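Local coordinates for protein ADP-ribosyltransferase (Staphylococcus aureus, PDB 1OJQ) that probably transfers a single ADP-ribose unit from NAD+ to a target protein, as a C3-type mono-ADP-ribosyltransferase exoenzyme, at residues 16-25 against 164-172. Sequence-based numbering, arbitrary orientation.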
loop_
_atom_site.group_PDB
_atom_site.type_symbol
_atom_site.label_atom_id
_atom_site.label_comp_id
_atom_site.label_asym_id
_atom_site.label_seq_id
_atom_site.Cartn_x
_atom_site.Cartn_y
_atom_site.Cartn_z
ATOM N N GLY A 16 5.121 14.254 -5.557
ATOM C CA GLY A 16 5.361 13.044 -6.322
ATOM C C GLY A 16 6.210 13.250 -7.561
ATOM O O GLY A 16 7.086 12.400 -7.807
ATOM N N ASN A 17 5.977 14.292 -8.346
ATOM C CA ASN A 17 6.772 14.546 -9.550
ATOM C C ASN A 17 8.254 14.703 -9.228
ATOM O O ASN A 17 9.118 14.478 -10.088
ATOM C CB ASN A 17 6.255 15.813 -10.237
ATOM C CG ASN A 17 4.997 15.578 -11.044
ATOM O OD1 ASN A 17 4.270 16.505 -11.409
ATOM N ND2 ASN A 17 4.727 14.311 -11.333
ATOM N N SER A 18 8.553 15.105 -7.990
ATOM C CA SER A 18 9.976 15.255 -7.631
ATOM C C SER A 18 10.610 13.876 -7.537
ATOM O O SER A 18 11.789 13.712 -7.859
ATOM C CB SER A 18 10.176 16.071 -6.350
ATOM O OG SER A 18 9.878 15.304 -5.185
ATOM N N LEU A 19 9.833 12.863 -7.119
ATOM C CA LEU A 19 10.437 11.526 -7.158
ATOM C C LEU A 19 10.636 11.078 -8.600
ATOM O O LEU A 19 11.648 10.446 -8.935
ATOM C CB LEU A 19 9.577 10.485 -6.429
ATOM C CG LEU A 19 9.742 10.440 -4.903
ATOM C CD1 LEU A 19 9.142 11.711 -4.331
ATOM C CD2 LEU A 19 9.099 9.189 -4.322
ATOM N N ILE A 20 9.660 11.397 -9.453
ATOM C CA ILE A 20 9.770 10.906 -10.833
ATOM C C ILE A 20 10.996 11.537 -11.480
ATOM O O ILE A 20 11.782 10.866 -12.142
ATOM C CB ILE A 20 8.499 11.203 -11.640
ATOM C CG1 ILE A 20 7.309 10.344 -11.183
ATOM C CG2 ILE A 20 8.790 11.087 -13.126
ATOM C CD1 ILE A 20 5.981 10.697 -11.830
ATOM N N LYS A 21 11.142 12.842 -11.259
ATOM C CA LYS A 21 12.299 13.552 -11.794
ATOM C C LYS A 21 13.587 12.865 -11.386
ATOM O O LYS A 21 14.497 12.664 -12.207
ATOM C CB LYS A 21 12.296 15.001 -11.295
ATOM C CG LYS A 21 13.465 15.797 -11.857
ATOM C CD LYS A 21 13.249 17.295 -11.677
ATOM C CE LYS A 21 14.435 18.076 -12.231
ATOM N NZ LYS A 21 14.329 19.536 -11.950
ATOM N N SER A 22 13.680 12.479 -10.115
ATOM C CA SER A 22 14.941 11.910 -9.645
ATOM C C SER A 22 15.203 10.543 -10.254
ATOM O O SER A 22 16.354 10.107 -10.387
ATOM C CB SER A 22 14.956 11.844 -8.114
ATOM O OG SER A 22 14.086 10.813 -7.679
ATOM N N ALA A 23 14.159 9.819 -10.647
ATOM C CA ALA A 23 14.373 8.444 -11.109
ATOM C C ALA A 23 14.906 8.341 -12.534
ATOM O O ALA A 23 15.520 7.305 -12.841
ATOM C CB ALA A 23 13.049 7.676 -10.973
ATOM N N LYS A 24 14.691 9.330 -13.401
ATOM C CA LYS A 24 15.175 9.326 -14.776
ATOM C C LYS A 24 14.738 8.054 -15.488
ATOM O O LYS A 24 15.577 7.312 -16.004
ATOM C CB LYS A 24 16.701 9.364 -14.881
ATOM C CG LYS A 24 17.375 10.538 -14.193
ATOM C CD LYS A 24 18.890 10.391 -14.262
ATOM N N TYR A 25 13.443 7.782 -15.476
ATOM C CA TYR A 25 12.950 6.521 -15.985
ATOM C C TYR A 25 13.307 6.327 -17.467
ATOM O O TYR A 25 13.194 7.282 -18.230
ATOM C CB TYR A 25 11.425 6.442 -15.846
ATOM C CG TYR A 25 10.908 6.261 -14.444
ATOM C CD1 TYR A 25 9.754 6.931 -14.056
ATOM C CD2 TYR A 25 11.556 5.429 -13.543
ATOM C CE1 TYR A 25 9.246 6.784 -12.776
ATOM C CE2 TYR A 25 11.062 5.278 -12.256
ATOM C CZ TYR A 25 9.919 5.954 -11.895
ATOM O OH TYR A 25 9.412 5.813 -10.622
ATOM N N ALA A 164 10.805 4.012 -3.108
ATOM C CA ALA A 164 9.382 4.204 -3.425
ATOM C C ALA A 164 9.236 4.841 -4.805
ATOM O O ALA A 164 10.016 5.740 -5.131
ATOM C CB ALA A 164 8.729 5.081 -2.373
ATOM N N ALA A 165 8.285 4.400 -5.603
ATOM C CA ALA A 165 8.073 5.000 -6.920
ATOM C C ALA A 165 6.757 5.780 -6.930
ATOM O O ALA A 165 5.714 5.223 -6.601
ATOM C CB ALA A 165 7.978 3.981 -8.049
ATOM N N TYR A 166 6.822 7.052 -7.315
ATOM C CA TYR A 166 5.551 7.748 -7.522
ATOM C C TYR A 166 5.150 7.552 -8.978
ATOM O O TYR A 166 5.972 7.900 -9.827
ATOM C CB TYR A 166 5.648 9.235 -7.232
ATOM C CG TYR A 166 4.412 10.059 -7.537
ATOM C CD1 TYR A 166 3.326 10.074 -6.659
ATOM C CD2 TYR A 166 4.321 10.830 -8.691
ATOM C CE1 TYR A 166 2.207 10.842 -6.955
ATOM C CE2 TYR A 166 3.209 11.605 -8.979
ATOM C CZ TYR A 166 2.137 11.608 -8.101
ATOM O OH TYR A 166 1.015 12.359 -8.364
ATOM N N ILE A 167 3.943 7.028 -9.193
ATOM C CA ILE A 167 3.641 6.645 -10.558
ATOM C C ILE A 167 2.416 7.330 -11.131
ATOM O O ILE A 167 1.908 6.853 -12.154
ATOM C CB ILE A 167 3.490 5.106 -10.625
ATOM C CG1 ILE A 167 2.258 4.574 -9.897
ATOM C CG2 ILE A 167 4.765 4.430 -10.114
ATOM C CD1 ILE A 167 2.067 3.075 -10.103
ATOM N N ASP A 168 1.927 8.421 -10.552
ATOM C CA ASP A 168 0.722 9.031 -11.100
ATOM C C ASP A 168 1.068 10.022 -12.214
ATOM O O ASP A 168 0.986 11.233 -12.026
ATOM C CB ASP A 168 -0.092 9.712 -9.996
ATOM C CG ASP A 168 -1.531 9.919 -10.407
ATOM O OD1 ASP A 168 -1.916 9.482 -11.516
ATOM O OD2 ASP A 168 -2.316 10.506 -9.627
ATOM N N SER A 169 1.420 9.455 -13.357
ATOM C CA SER A 169 1.646 10.156 -14.622
ATOM C C SER A 169 1.007 9.317 -15.714
ATOM O O SER A 169 0.871 8.092 -15.558
ATOM C CB SER A 169 3.141 10.371 -14.831
ATOM O OG SER A 169 3.403 11.200 -15.948
ATOM N N LYS A 170 0.580 9.926 -16.823
ATOM C CA LYS A 170 -0.331 9.199 -17.693
ATOM C C LYS A 170 0.355 8.103 -18.479
ATOM O O LYS A 170 -0.354 7.198 -18.920
ATOM C CB LYS A 170 -1.037 10.155 -18.663
ATOM C CG LYS A 170 -1.840 11.245 -17.977
ATOM C CD LYS A 170 -3.333 10.987 -18.007
ATOM C CE LYS A 170 -4.041 11.711 -16.868
ATOM N NZ LYS A 170 -5.431 12.087 -17.243
ATOM N N GLU A 171 1.674 8.168 -18.625
ATOM C CA GLU A 171 2.361 7.096 -19.333
ATOM C C GLU A 171 2.816 5.968 -18.419
ATOM O O GLU A 171 3.332 4.939 -18.894
ATOM C CB GLU A 171 3.541 7.705 -20.096
ATOM C CG GLU A 171 4.773 7.900 -19.230
ATOM C CD GLU A 171 4.703 9.153 -18.377
ATOM O OE1 GLU A 171 5.751 9.517 -17.796
ATOM O OE2 GLU A 171 3.632 9.785 -18.265
ATOM N N LEU A 172 2.657 6.127 -17.103
ATOM C CA LEU A 172 3.098 5.166 -16.113
ATOM C C LEU A 172 1.943 4.325 -15.543
ATOM O O LEU A 172 2.218 3.209 -15.100
ATOM C CB LEU A 172 3.786 5.841 -14.916
ATOM C CG LEU A 172 5.021 6.692 -15.217
ATOM C CD1 LEU A 172 5.601 7.254 -13.921
ATOM C CD2 LEU A 172 6.054 5.885 -15.990
HETATM O O HOH W 1 2.771 13.268 -13.038
HETATM O O HOH W 2 9.108 7.872 -8.681
#
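In this ADP-ribosyltransferase fold, helix 9-23 packs across the short edge strand 165-166 of a three-stranded antiparallel sheet, with Tyr166 laid against Gly16. The meeting is a CH-pi contact: Gly16 CA sits over one face of the ring, 3.4 Å from its centroid and only 14° off the normal. Glycine suits the place because, having no side chain, it lets the phenol lie flat against bare helix backbone. With CG anti to the backbone N (chi1 175°), the tyrosine reaches out from its strand toward the helix, while Asp168 N lies above the opposite face near the rim.

Ile20, one turn on, runs its long branch past the strand carbonyl, CG1 3.1 Å from Tyr166 O, and on to the ring's edge, CD1 lying 3.6 Å from Tyr166 CD2. That same methyl also meets Leu172 CD1, which in turn touches Tyr25 CE1 at 3.8 Å, so the branched aliphatic side chains of Ile20 and Leu172 link the two aromatic rings. Leu19, which is buried, sets its CB against Tyr166 CB and its CD2 near Ala164 O, and also touches the loop residue Pro78.

No direct hydrogen bond joins the segments; two waters bridge them. One accepts from Tyr166 N and is hydrogen-bonded to Tyr25 OH, which satisfies an edge-strand amide. Strand 180-183, which pairs with the other side of 165-166, carries Glu180, an NAD+-binding residue whose side chain is about 6 Å from that of Tyr166; no NAD+ is bound here. The second water accepts from Asn17 ND2 at 2.8 Å and donates to Asp168 O at 2.9 Å.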